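Local coordinates for protein DNA alpha-glucosyltransferase (Enterobacteria phage T4, PDB 1XV5) that belongs to the GT-B clan of glycosyltransferases, is built round two parallel beta sheets, and binds uridine-5'-diphosphate, at residues T206-K210 / G211-M215; I242-E246 / K247-Y251; S295-N298 / Q299-Q303. All blocks are in the same frame, centred on the assembly; numbering follows the deposited sequence.

Contact 1: T206-K210 / G211-M215; sequences TTTWK and GFYQM. With UDP (uridine-5'-diphosphate), chain C.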
ATOM      1  N   THR A 206       9.737   7.386   2.868  1.00 14.03           N
ATOM      2  CA  THR A 206      10.838   7.350   3.816  1.00 14.36           C
ATOM      3  C   THR A 206      10.605   6.633   5.142  1.00 15.97           C
ATOM      4  O   THR A 206      10.479   7.254   6.199  1.00 15.61           O
ATOM      5  CB  THR A 206      11.368   8.778   4.083  1.00 14.88           C
ATOM      6  OG1 THR A 206      11.535   9.460   2.831  1.00 15.80           O
ATOM      7  CG2 THR A 206      12.728   8.721   4.784  1.00 14.57           C
ATOM      8  N   THR A 207      10.549   5.307   5.063  1.00 15.12           N
ATOM      9  CA  THR A 207      10.387   4.453   6.232  1.00 15.33           C
ATOM     10  C   THR A 207      11.376   3.333   5.963  1.00 15.01           C
ATOM     11  O   THR A 207      11.345   2.714   4.905  1.00 13.00           O
ATOM     12  CB  THR A 207       8.955   3.925   6.346  1.00 17.97           C
ATOM     13  OG1 THR A 207       8.081   5.020   6.646  1.00 19.51           O
ATOM     14  CG2 THR A 207       8.852   2.895   7.459  1.00 18.65           C
ATOM     15  N   THR A 208      12.268   3.086   6.913  1.00 14.16           N
ATOM     16  CA  THR A 208      13.309   2.094   6.702  1.00 14.05           C
ATOM     17  C   THR A 208      12.892   0.689   6.276  1.00 13.76           C
ATOM     18  O   THR A 208      13.645   0.036   5.553  1.00 14.36           O
ATOM     19  CB  THR A 208      14.249   2.018   7.927  1.00 14.24           C
ATOM     20  OG1 THR A 208      13.494   1.700   9.097  1.00 15.49           O
ATOM     21  CG2 THR A 208      14.946   3.364   8.127  1.00 15.36           C
ATOM     22  N   TRP A 209      11.719   0.210   6.688  1.00 14.14           N
ATOM     23  CA  TRP A 209      11.343  -1.135   6.249  1.00 14.99           C
ATOM     24  C   TRP A 209      10.963  -1.191   4.773  1.00 15.27           C
ATOM     25  O   TRP A 209      10.707  -2.269   4.235  1.00 14.49           O
ATOM     26  CB  TRP A 209      10.227  -1.754   7.115  1.00 14.95           C
ATOM     27  CG  TRP A 209       8.914  -1.036   7.214  1.00 15.26           C
ATOM     28  CD1 TRP A 209       8.503  -0.228   8.238  1.00 16.66           C
ATOM     29  CD2 TRP A 209       7.791  -1.160   6.328  1.00 14.57           C
ATOM     30  NE1 TRP A 209       7.194   0.148   8.050  1.00 15.99           N
ATOM     31  CE2 TRP A 209       6.733  -0.409   6.886  1.00 15.88           C
ATOM     32  CE3 TRP A 209       7.575  -1.838   5.119  1.00 16.09           C
ATOM     33  CZ2 TRP A 209       5.472  -0.316   6.277  1.00 16.72           C
ATOM     34  CZ3 TRP A 209       6.318  -1.746   4.513  1.00 14.61           C
ATOM     35  CH2 TRP A 209       5.287  -0.991   5.097  1.00 13.13           C
ATOM     36  N   LYS A 210      10.943  -0.033   4.116  1.00 13.33           N
ATOM     37  CA  LYS A 210      10.627   0.024   2.691  1.00 12.97           C
ATOM     38  C   LYS A 210      11.890  -0.306   1.907  1.00 12.75           C
ATOM     39  O   LYS A 210      11.858  -0.440   0.685  1.00 13.85           O
ATOM     40  CB  LYS A 210      10.124   1.417   2.301  1.00 12.36           C
ATOM     41  CG  LYS A 210       8.770   1.781   2.895  1.00 11.19           C
ATOM     42  CD  LYS A 210       7.621   1.005   2.255  1.00 13.82           C
ATOM     43  CE  LYS A 210       6.282   1.469   2.817  1.00 13.15           C
ATOM     44  NZ  LYS A 210       5.099   0.782   2.213  1.00 12.98           N
ATOM     45  N   GLY A 211      13.006  -0.406   2.626  1.00 12.59           N
ATOM     46  CA  GLY A 211      14.278  -0.756   2.011  1.00 12.56           C
ATOM     47  C   GLY A 211      15.029   0.256   1.164  1.00 12.91           C
ATOM     48  O   GLY A 211      15.751  -0.136   0.250  1.00 13.93           O
ATOM     49  N   PHE A 212      14.900   1.550   1.447  1.00 13.56           N
ATOM     50  CA  PHE A 212      15.624   2.515   0.632  1.00 13.08           C
ATOM     51  C   PHE A 212      17.137   2.467   0.859  1.00 12.68           C
ATOM     52  O   PHE A 212      17.907   2.718  -0.064  1.00 12.48           O
ATOM     53  CB  PHE A 212      15.084   3.949   0.821  1.00 12.08           C
ATOM     54  CG  PHE A 212      15.130   4.464   2.237  1.00 12.81           C
ATOM     55  CD1 PHE A 212      14.018   4.360   3.067  1.00 13.99           C
ATOM     56  CD2 PHE A 212      16.271   5.094   2.723  1.00 15.43           C
ATOM     57  CE1 PHE A 212      14.037   4.882   4.364  1.00 15.33           C
ATOM     58  CE2 PHE A 212      16.306   5.619   4.016  1.00 15.19           C
ATOM     59  CZ  PHE A 212      15.185   5.513   4.837  1.00 15.41           C
ATOM     60  N   TYR A 213      17.578   2.123   2.068  1.00 13.76           N
ATOM     61  CA  TYR A 213      19.018   2.049   2.311  1.00 13.71           C
ATOM     62  C   TYR A 213      19.641   0.965   1.444  1.00 13.46           C
ATOM     63  O   TYR A 213      20.772   1.103   0.977  1.00 12.77           O
ATOM     64  CB  TYR A 213      19.319   1.746   3.781  1.00 14.52           C
ATOM     65  CG  TYR A 213      19.255   2.957   4.675  1.00 13.43           C
ATOM     66  CD1 TYR A 213      18.343   3.024   5.727  1.00 14.46           C
ATOM     67  CD2 TYR A 213      20.100   4.046   4.461  1.00 15.81           C
ATOM     68  CE1 TYR A 213      18.271   4.151   6.548  1.00 15.14           C
ATOM     69  CE2 TYR A 213      20.035   5.179   5.272  1.00 15.90           C
ATOM     70  CZ  TYR A 213      19.119   5.224   6.313  1.00 16.23           C
ATOM     71  OH  TYR A 213      19.047   6.347   7.118  1.00 15.61           O
ATOM     72  N   GLN A 214      18.898  -0.117   1.238  1.00 13.28           N
ATOM     73  CA  GLN A 214      19.386  -1.216   0.421  1.00 14.36           C
ATOM     74  C   GLN A 214      19.503  -0.804  -1.044  1.00 13.50           C
ATOM     75  O   GLN A 214      20.356  -1.316  -1.778  1.00 12.80           O
ATOM     76  CB  GLN A 214      18.475  -2.438   0.588  1.00 16.88           C
ATOM     77  CG  GLN A 214      18.669  -3.161   1.932  1.00 18.81           C
ATOM     78  CD  GLN A 214      18.239  -2.338   3.148  1.00 21.41           C
ATOM     79  OE1 GLN A 214      18.847  -2.429   4.217  1.00 23.93           O
ATOM     80  NE2 GLN A 214      17.183  -1.551   2.993  1.00 16.50           N
ATOM     81  N   MET A 215      18.660   0.133  -1.468  1.00 13.19           N
ATOM     82  CA  MET A 215      18.715   0.618  -2.844  1.00 12.79           C
ATOM     83  C   MET A 215      19.976   1.479  -3.011  1.00 12.67           C
ATOM     84  O   MET A 215      20.694   1.362  -4.008  1.00 12.42           O
ATOM     85  CB  MET A 215      17.468   1.445  -3.172  1.00 13.61           C
ATOM     86  CG  MET A 215      17.305   1.754  -4.657  1.00 12.09           C
ATOM     87  SD  MET A 215      17.010   0.266  -5.651  1.00 13.69           S
ATOM     88  CE  MET A 215      17.458   0.857  -7.285  1.00 15.99           C
TER
HETATM   89  N1  UDP C1402       2.170   6.665  -3.738  1.00 14.65           N
HETATM   90  C2  UDP C1402       1.981   7.777  -4.535  1.00 15.39           C
HETATM   91  N3  UDP C1402       2.853   8.810  -4.301  1.00 15.20           N
HETATM   92  C4  UDP C1402       3.879   8.836  -3.375  1.00 15.59           C
HETATM   93  C5  UDP C1402       4.015   7.642  -2.599  1.00 15.10           C
HETATM   94  C6  UDP C1402       3.174   6.623  -2.801  1.00 15.14           C
HETATM   95  O2  UDP C1402       1.112   7.837  -5.390  1.00 17.04           O
HETATM   96  O4  UDP C1402       4.584   9.840  -3.281  1.00 15.42           O
HETATM   97  C1' UDP C1402       1.254   5.535  -3.924  1.00 15.00           C
HETATM   98  C2' UDP C1402       1.925   4.226  -4.324  1.00 14.74           C
HETATM   99  O2' UDP C1402       2.203   4.198  -5.708  1.00 16.48           O
HETATM  100  C3' UDP C1402       0.860   3.233  -3.878  1.00 15.37           C
HETATM  101  C4' UDP C1402       0.414   3.837  -2.548  1.00 15.24           C
HETATM  102  O4' UDP C1402       0.636   5.267  -2.684  1.00 15.06           O
HETATM  103  O3' UDP C1402      -0.222   3.250  -4.809  1.00 14.08           O
HETATM  104  C5' UDP C1402       1.158   3.327  -1.330  1.00 11.90           C
HETATM  105  O5' UDP C1402       0.659   2.046  -0.962  1.00 14.32           O
HETATM  106  PA  UDP C1402       1.610   0.829  -0.563  1.00 13.76           P
HETATM  107  O1A UDP C1402       0.703  -0.296  -0.256  1.00 13.92           O
HETATM  108  O2A UDP C1402       2.643   0.661  -1.620  1.00 15.24           O
HETATM  109  O3A UDP C1402       2.389   1.304   0.795  1.00 14.14           O
HETATM  110  PB  UDP C1402       1.927   2.262   2.042  1.00 15.09           P
HETATM  111  O1B UDP C1402       2.561   1.704   3.265  1.00 14.27           O
HETATM  112  O2B UDP C1402       2.203   3.666   1.663  1.00 17.29           O
HETATM  113  O3B UDP C1402       0.356   2.053   2.144  1.00 16.48           O
HETATM  114  O   HOH W   1      16.194   0.635   4.293  1.00 15.89           O

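Contact 2: I242-E246 / K247-Y251; sequences IAIKE and KGIPY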
ATOM      1  N   ILE A 242      16.647  12.708   7.133  1.00 13.56           N
ATOM      2  CA  ILE A 242      17.851  13.420   7.553  1.00 15.34           C
ATOM      3  C   ILE A 242      18.992  12.457   7.878  1.00 15.13           C
ATOM      4  O   ILE A 242      20.166  12.785   7.703  1.00 15.77           O
ATOM      5  CB  ILE A 242      17.547  14.315   8.780  1.00 16.97           C
ATOM      6  CG1 ILE A 242      16.598  15.441   8.356  1.00 17.55           C
ATOM      7  CG2 ILE A 242      18.836  14.896   9.357  1.00 17.25           C
ATOM      8  CD1 ILE A 242      16.021  16.239   9.504  1.00 19.32           C
ATOM      9  N   ALA A 243      18.639  11.261   8.332  1.00 15.48           N
ATOM     10  CA  ALA A 243      19.639  10.258   8.685  1.00 16.73           C
ATOM     11  C   ALA A 243      20.500   9.865   7.490  1.00 16.22           C
ATOM     12  O   ALA A 243      21.656   9.480   7.653  1.00 17.33           O
ATOM     13  CB  ALA A 243      18.953   9.025   9.261  1.00 15.95           C
ATOM     14  N   ILE A 244      19.936   9.957   6.289  1.00 15.66           N
ATOM     15  CA  ILE A 244      20.668   9.598   5.079  1.00 16.32           C
ATOM     16  C   ILE A 244      21.908  10.471   4.889  1.00 18.36           C
ATOM     17  O   ILE A 244      23.008   9.962   4.664  1.00 18.71           O
ATOM     18  CB  ILE A 244      19.763   9.717   3.838  1.00 14.29           C
ATOM     19  CG1 ILE A 244      18.574   8.760   3.981  1.00 15.59           C
ATOM     20  CG2 ILE A 244      20.561   9.400   2.578  1.00 14.83           C
ATOM     21  CD1 ILE A 244      17.483   8.964   2.936  1.00 16.19           C
ATOM     22  N   LYS A 245      21.725  11.785   4.978  1.00 19.95           N
ATOM     23  CA  LYS A 245      22.833  12.720   4.825  1.00 23.43           C
ATOM     24  C   LYS A 245      23.841  12.524   5.950  1.00 23.87           C
ATOM     25  O   LYS A 245      25.049  12.537   5.721  1.00 23.49           O
ATOM     26  CB  LYS A 245      22.325  14.166   4.845  1.00 25.35           C
ATOM     27  CG  LYS A 245      23.445  15.208   4.854  1.00 26.77           C
ATOM     28  CD  LYS A 245      22.898  16.625   4.932  1.00 29.76           C
ATOM     29  CE  LYS A 245      24.017  17.652   5.112  1.00 31.57           C
ATOM     30  NZ  LYS A 245      25.008  17.631   3.997  1.00 32.86           N
ATOM     31  N   GLU A 246      23.334  12.352   7.165  1.00 24.97           N
ATOM     32  CA  GLU A 246      24.190  12.148   8.327  1.00 26.89           C
ATOM     33  C   GLU A 246      25.111  10.951   8.124  1.00 27.87           C
ATOM     34  O   GLU A 246      26.249  10.949   8.594  1.00 28.75           O
ATOM     35  CB  GLU A 246      23.338  11.945   9.586  1.00 27.15           C
ATOM     36  CG  GLU A 246      22.605  13.197  10.045  1.00 28.59           C
ATOM     37  CD  GLU A 246      21.710  12.956  11.248  1.00 31.81           C
ATOM     38  OE1 GLU A 246      21.202  13.945  11.816  1.00 32.65           O
ATOM     39  OE2 GLU A 246      21.508  11.782  11.625  1.00 34.51           O
ATOM     40  N   LYS A 247      24.625   9.936   7.416  1.00 27.38           N
ATOM     41  CA  LYS A 247      25.431   8.746   7.177  1.00 27.53           C
ATOM     42  C   LYS A 247      26.378   8.923   5.998  1.00 26.55           C
ATOM     43  O   LYS A 247      27.140   8.018   5.659  1.00 26.54           O
ATOM     44  CB  LYS A 247      24.527   7.528   6.968  1.00 30.48           C
ATOM     45  CG  LYS A 247      23.614   7.272   8.159  1.00 34.87           C
ATOM     46  CD  LYS A 247      23.351   5.795   8.396  1.00 39.95           C
ATOM     47  CE  LYS A 247      22.566   5.165   7.270  1.00 41.55           C
ATOM     48  NZ  LYS A 247      22.238   3.743   7.576  1.00 45.37           N
ATOM     49  N   GLY A 248      26.332  10.099   5.381  1.00 24.26           N
ATOM     50  CA  GLY A 248      27.212  10.386   4.264  1.00 22.08           C
ATOM     51  C   GLY A 248      26.831   9.760   2.937  1.00 21.33           C
ATOM     52  O   GLY A 248      27.672   9.634   2.047  1.00 21.86           O
ATOM     53  N   ILE A 249      25.571   9.364   2.796  1.00 19.35           N
ATOM     54  CA  ILE A 249      25.113   8.757   1.553  1.00 18.39           C
ATOM     55  C   ILE A 249      24.842   9.845   0.516  1.00 18.15           C
ATOM     56  O   ILE A 249      24.060  10.758   0.758  1.00 18.24           O
ATOM     57  CB  ILE A 249      23.823   7.937   1.776  1.00 18.02           C
ATOM     58  CG1 ILE A 249      24.130   6.718   2.645  1.00 17.64           C
ATOM     59  CG2 ILE A 249      23.244   7.488   0.434  1.00 17.40           C
ATOM     60  CD1 ILE A 249      22.901   5.949   3.080  1.00 19.21           C
ATOM     61  N   PRO A 250      25.494   9.759  -0.651  1.00 17.63           N
ATOM     62  CA  PRO A 250      25.299  10.759  -1.705  1.00 19.15           C
ATOM     63  C   PRO A 250      23.945  10.636  -2.400  1.00 18.93           C
ATOM     64  O   PRO A 250      23.408   9.538  -2.558  1.00 17.78           O
ATOM     65  CB  PRO A 250      26.460  10.483  -2.654  1.00 20.92           C
ATOM     66  CG  PRO A 250      26.605   8.999  -2.554  1.00 22.71           C
ATOM     67  CD  PRO A 250      26.491   8.754  -1.061  1.00 20.55           C
ATOM     68  N   TYR A 251      23.395  11.776  -2.801  1.00 16.90           N
ATOM     69  CA  TYR A 251      22.118  11.806  -3.502  1.00 16.51           C
ATOM     70  C   TYR A 251      21.802  13.226  -3.941  1.00 16.86           C
ATOM     71  O   TYR A 251      22.387  14.190  -3.447  1.00 17.50           O
ATOM     72  CB  TYR A 251      20.987  11.290  -2.599  1.00 16.37           C
ATOM     73  CG  TYR A 251      20.679  12.184  -1.413  1.00 16.36           C
ATOM     74  CD1 TYR A 251      19.899  13.332  -1.558  1.00 16.40           C
ATOM     75  CD2 TYR A 251      21.199  11.896  -0.152  1.00 16.17           C
ATOM     76  CE1 TYR A 251      19.646  14.174  -0.470  1.00 17.06           C
ATOM     77  CE2 TYR A 251      20.956  12.725   0.936  1.00 15.99           C
ATOM     78  CZ  TYR A 251      20.182  13.863   0.773  1.00 16.60           C
ATOM     79  OH  TYR A 251      19.954  14.690   1.850  1.00 17.42           O
TER
HETATM   80  O   HOH W   2      19.301  13.592   4.409  1.00 18.58           O

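Contact 3: S295-N298 / Q299-Q303; sequences SKLN and QKYLQ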
ATOM      1  N   SER A 295      10.600  -3.692   0.261  1.00 12.24           N
ATOM      2  CA  SER A 295      10.015  -3.788   1.592  1.00 13.13           C
ATOM      3  C   SER A 295      10.462  -5.100   2.229  1.00 12.64           C
ATOM      4  O   SER A 295      10.485  -6.151   1.581  1.00 12.25           O
ATOM      5  CB  SER A 295       8.490  -3.713   1.522  1.00 12.25           C
ATOM      6  OG  SER A 295       8.089  -2.386   1.230  1.00 12.61           O
ATOM      7  N   LYS A 296      10.814  -5.024   3.506  1.00 12.91           N
ATOM      8  CA  LYS A 296      11.324  -6.175   4.242  1.00 14.49           C
ATOM      9  C   LYS A 296      10.689  -6.326   5.619  1.00 14.78           C
ATOM     10  O   LYS A 296      11.391  -6.446   6.630  1.00 14.75           O
ATOM     11  CB  LYS A 296      12.838  -6.022   4.382  1.00 16.66           C
ATOM     12  CG  LYS A 296      13.245  -4.653   4.939  1.00 16.66           C
ATOM     13  CD  LYS A 296      14.611  -4.220   4.436  1.00 22.85           C
ATOM     14  CE  LYS A 296      15.701  -5.155   4.919  1.00 26.81           C
ATOM     15  NZ  LYS A 296      17.027  -4.766   4.376  1.00 33.99           N
ATOM     16  N   LEU A 297       9.360  -6.322   5.656  1.00 13.70           N
ATOM     17  CA  LEU A 297       8.640  -6.470   6.913  1.00 14.69           C
ATOM     18  C   LEU A 297       8.986  -7.789   7.586  1.00 15.10           C
ATOM     19  O   LEU A 297       9.294  -8.779   6.919  1.00 15.71           O
ATOM     20  CB  LEU A 297       7.126  -6.434   6.673  1.00 13.20           C
ATOM     21  CG  LEU A 297       6.494  -5.091   6.310  1.00 15.23           C
ATOM     22  CD1 LEU A 297       5.053  -5.318   5.879  1.00 16.97           C
ATOM     23  CD2 LEU A 297       6.562  -4.142   7.506  1.00 17.04           C
ATOM     24  N   ASN A 298       8.936  -7.800   8.912  1.00 15.56           N
ATOM     25  CA  ASN A 298       9.205  -9.025   9.643  1.00 17.11           C
ATOM     26  C   ASN A 298       8.124 -10.027   9.244  1.00 17.69           C
ATOM     27  O   ASN A 298       6.989  -9.649   8.946  1.00 15.55           O
ATOM     28  CB  ASN A 298       9.154  -8.778  11.150  1.00 18.95           C
ATOM     29  CG  ASN A 298       9.401 -10.041  11.953  1.00 21.50           C
ATOM     30  OD1 ASN A 298       8.533 -10.910  12.052  1.00 19.05           O
ATOM     31  ND2 ASN A 298      10.597 -10.156  12.523  1.00 21.64           N
ATOM     32  N   GLN A 299       8.499 -11.300   9.243  1.00 17.93           N
ATOM     33  CA  GLN A 299       7.619 -12.403   8.881  1.00 20.06           C
ATOM     34  C   GLN A 299       6.230 -12.356   9.522  1.00 19.05           C
ATOM     35  O   GLN A 299       5.238 -12.710   8.889  1.00 17.70           O
ATOM     36  CB  GLN A 299       8.314 -13.715   9.255  1.00 24.38           C
ATOM     37  CG  GLN A 299       7.593 -14.972   8.833  1.00 33.27           C
ATOM     38  CD  GLN A 299       8.292 -16.217   9.340  1.00 37.52           C
ATOM     39  OE1 GLN A 299       9.504 -16.370   9.177  1.00 39.60           O
ATOM     40  NE2 GLN A 299       7.531 -17.116   9.955  1.00 41.11           N
ATOM     41  N   LYS A 300       6.160 -11.921  10.776  1.00 17.37           N
ATOM     42  CA  LYS A 300       4.885 -11.861  11.494  1.00 18.39           C
ATOM     43  C   LYS A 300       3.812 -11.030  10.796  1.00 18.08           C
ATOM     44  O   LYS A 300       2.621 -11.298  10.947  1.00 16.95           O
ATOM     45  CB  LYS A 300       5.103 -11.301  12.900  1.00 20.51           C
ATOM     46  CG  LYS A 300       5.631  -9.878  12.894  1.00 24.28           C
ATOM     47  CD  LYS A 300       6.148  -9.446  14.259  1.00 31.08           C
ATOM     48  CE  LYS A 300       5.031  -9.255  15.256  1.00 31.62           C
ATOM     49  NZ  LYS A 300       5.575  -8.730  16.541  1.00 37.87           N
ATOM     50  N   TYR A 301       4.238 -10.018  10.043  1.00 17.19           N
ATOM     51  CA  TYR A 301       3.311  -9.130   9.347  1.00 16.44           C
ATOM     52  C   TYR A 301       2.945  -9.611   7.948  1.00 16.95           C
ATOM     53  O   TYR A 301       2.080  -9.025   7.298  1.00 15.48           O
ATOM     54  CB  TYR A 301       3.919  -7.729   9.217  1.00 17.72           C
ATOM     55  CG  TYR A 301       4.339  -7.108  10.524  1.00 17.34           C
ATOM     56  CD1 TYR A 301       3.394  -6.778  11.496  1.00 18.52           C
ATOM     57  CD2 TYR A 301       5.686  -6.866  10.803  1.00 18.37           C
ATOM     58  CE1 TYR A 301       3.778  -6.226  12.718  1.00 18.06           C
ATOM     59  CE2 TYR A 301       6.082  -6.314  12.023  1.00 17.48           C
ATOM     60  CZ  TYR A 301       5.123  -6.000  12.976  1.00 19.50           C
ATOM     61  OH  TYR A 301       5.505  -5.475  14.193  1.00 17.89           O
ATOM     62  N   LEU A 302       3.596 -10.673   7.488  1.00 14.35           N
ATOM     63  CA  LEU A 302       3.362 -11.170   6.138  1.00 15.38           C
ATOM     64  C   LEU A 302       2.582 -12.473   6.026  1.00 15.73           C
ATOM     65  O   LEU A 302       2.960 -13.484   6.615  1.00 16.11           O
ATOM     66  CB  LEU A 302       4.711 -11.330   5.425  1.00 14.30           C
ATOM     67  CG  LEU A 302       5.547 -10.046   5.324  1.00 15.48           C
ATOM     68  CD1 LEU A 302       6.957 -10.373   4.847  1.00 17.50           C
ATOM     69  CD2 LEU A 302       4.874  -9.064   4.370  1.00 16.62           C
ATOM     70  N   GLN A 303       1.497 -12.439   5.254  1.00 14.75           N
ATOM     71  CA  GLN A 303       0.675 -13.621   5.024  1.00 15.18           C
ATOM     72  C   GLN A 303       0.495 -13.782   3.513  1.00 15.52           C
ATOM     73  O   GLN A 303       1.149 -14.628   2.901  1.00 16.06           O
ATOM     74  CB  GLN A 303      -0.685 -13.494   5.732  1.00 15.76           C
ATOM     75  CG  GLN A 303      -1.456 -14.816   5.809  1.00 16.92           C
ATOM     76  CD  GLN A 303      -2.476 -14.844   6.938  1.00 18.19           C
ATOM     77  OE1 GLN A 303      -2.201 -14.379   8.045  1.00 19.26           O
ATOM     78  NE2 GLN A 303      -3.650 -15.413   6.671  1.00 16.32           N
TER

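Contact 1: T206-K210 / G211-M215
Gly-211 N donates to Thr-208 O at 3.0 Å, a backbone bond that rounds off the short 3-10 turn 208-210 just before helix 212-223. The donor stands 55° out of the carbonyl plane, off the lone pairs. Gly-211, with positive phi, occupies the N-cap position. Thr-208 O has a second partner: water 1 donates to it at 2.9 Å and in turn accepts from Tyr-213 N and from the side-chain NE2 of Gln-214, tying the turn to the first residues of the helix.

Apolar contact is made mainly by Phe-212. With CG between its backbone N and carbonyl carbon (chi1 58°), the ring folds back beside Thr-206, Thr-207 and Thr-208. Its CE1 comes to 3.5 Å from Thr-207 C, which lies near the ring plane, and its CZ meets the methyl groups of Thr-206 and Thr-208. The Thr-208 methyl CG2 also touches the edge of the next ring, 3.8 Å from Tyr-213 CE1. The two rings are packed closely, Phe-212 CE2 standing 3.5 Å above the centre of the Tyr-213 ring. Trp-202, Met-232 and Ile-244 also touch the Phe-212 side chain.

The charged group is Lys-210. After a bend at chi2 (-72°) its chain runs extended away from the helix, bringing NZ to 2.9 Å from O1B of the UDP beta-phosphate and, in a weaker bond, to 3.1 Å from the bridging O3A. NZ also forms a salt bridge with Glu-307, so a carboxylate and the diphosphate share it. A loop that leaves strand 199-203, sends a lysine to the diphosphate and enters a helix of the same domain is consistent with the nucleotide site of a GT-B glycosyltransferase.

Contact 2: I242-E246 / K247-Y251
Ile-244 meets two partners from the chain beyond the helix through its CG2 methyl, which lies 3.7 Å from Ile-249 CB and equally 3.7 Å from Tyr-251 CE2. This branch is anti to the backbone N, and both neighbours meet it at a slant. Tyr-251 reaches back to the helix because its CG sits between backbone N and carbonyl carbon (chi1 67°). Lys-245 N then lies at the ring edge, near its plane, and water 2 joins that nitrogen (3.1 Å) to Tyr-251 OH (2.9 Å).

The backbone that brings Ile-249 onto Ile-244 is a Schellman motif. Ile-249 N bonds to Ile-244 O at 3.2 Å, while Gly-248 N, at positive phi, bonds to Lys-245 O at 2.8 Å from well above the carbonyl plane. Packing of the two isoleucines is the hydrophobic contact expected of this motif.

Ile-244 meets Phe-212, and Ala-243 and Ile-249 meet Tyr-213, so helix 239-246 and its exit rest on helix 212-223. The Tyr-251 ring stands edge-to-face with Phe-241, and the chain runs on into strand 251-254, outermost in its seven-stranded parallel sheet.

Contact 3: S295-N298 / Q299-Q303
Asn-298 and Lys-300 form an Asx turn, in which the side-chain OD1 of Asn-298 accepts from Lys-300 N at 2.9 Å, in the carbonyl plane on a lone pair and almost straight (174°). CG of Asn-298 is anti to its own nitrogen (chi1 179°), which brings OD1 alongside the first N-H groups of the 3-10 segment 299-301; Gln-299 N is near too, but at a poor angle for a bond. The backbone adds a second grip from the same residue, Asn-298 O receiving Tyr-301 N at 3.0 Å.

This is the tight part. Within 299-303, Lys-300 CG lies over one face of the Tyr-301 ring, 3.6 Å above its centre. Asp-146, at the start of helix 146-155, takes the hydroxyl of Tyr-301 in a hydrogen bond and Lys-300 NZ in a salt bridge.

Elsewhere the contact is looser. Leu-297 CD1 and Leu-302 CD2 meet at 4.0 Å, with Asn-329 and Leu-330 also touching Leu-302. On the solvent side, exposed Gln-299 has an extended chain and meets Asn-298 through CB, 3.7 Å from Asn-298 C. At the Tyr-301 ring, Asn-298 N lies in plane at the edge, 3.9 Å from Tyr-301 CD2.

Overall arrangement
Contact 1 lies between the other two in space, its centre about 13 Å from that of contact 2 and about 14 Å from that of contact 3. Toward contact 2 it offers Tyr-213, whose ring holds Lys-247 in a cation-pi interaction, with Tyr-213 CE2 3.2 Å from Lys-247 CE. Toward contact 3 it offers Trp-209: Trp-209 O probably accepts a hydrogen bond from Lys-296 N at 2.9 Å, and Leu-297 packs on its ring. Contacts 2 and 3 do not touch, their nearest atoms being about 10 Å apart. Contact 1 reaches UDP through Lys-210 NZ, one of several residues that bind it; the side chain of Leu-297 in contact 3 is about 8 Å from the bound UDP.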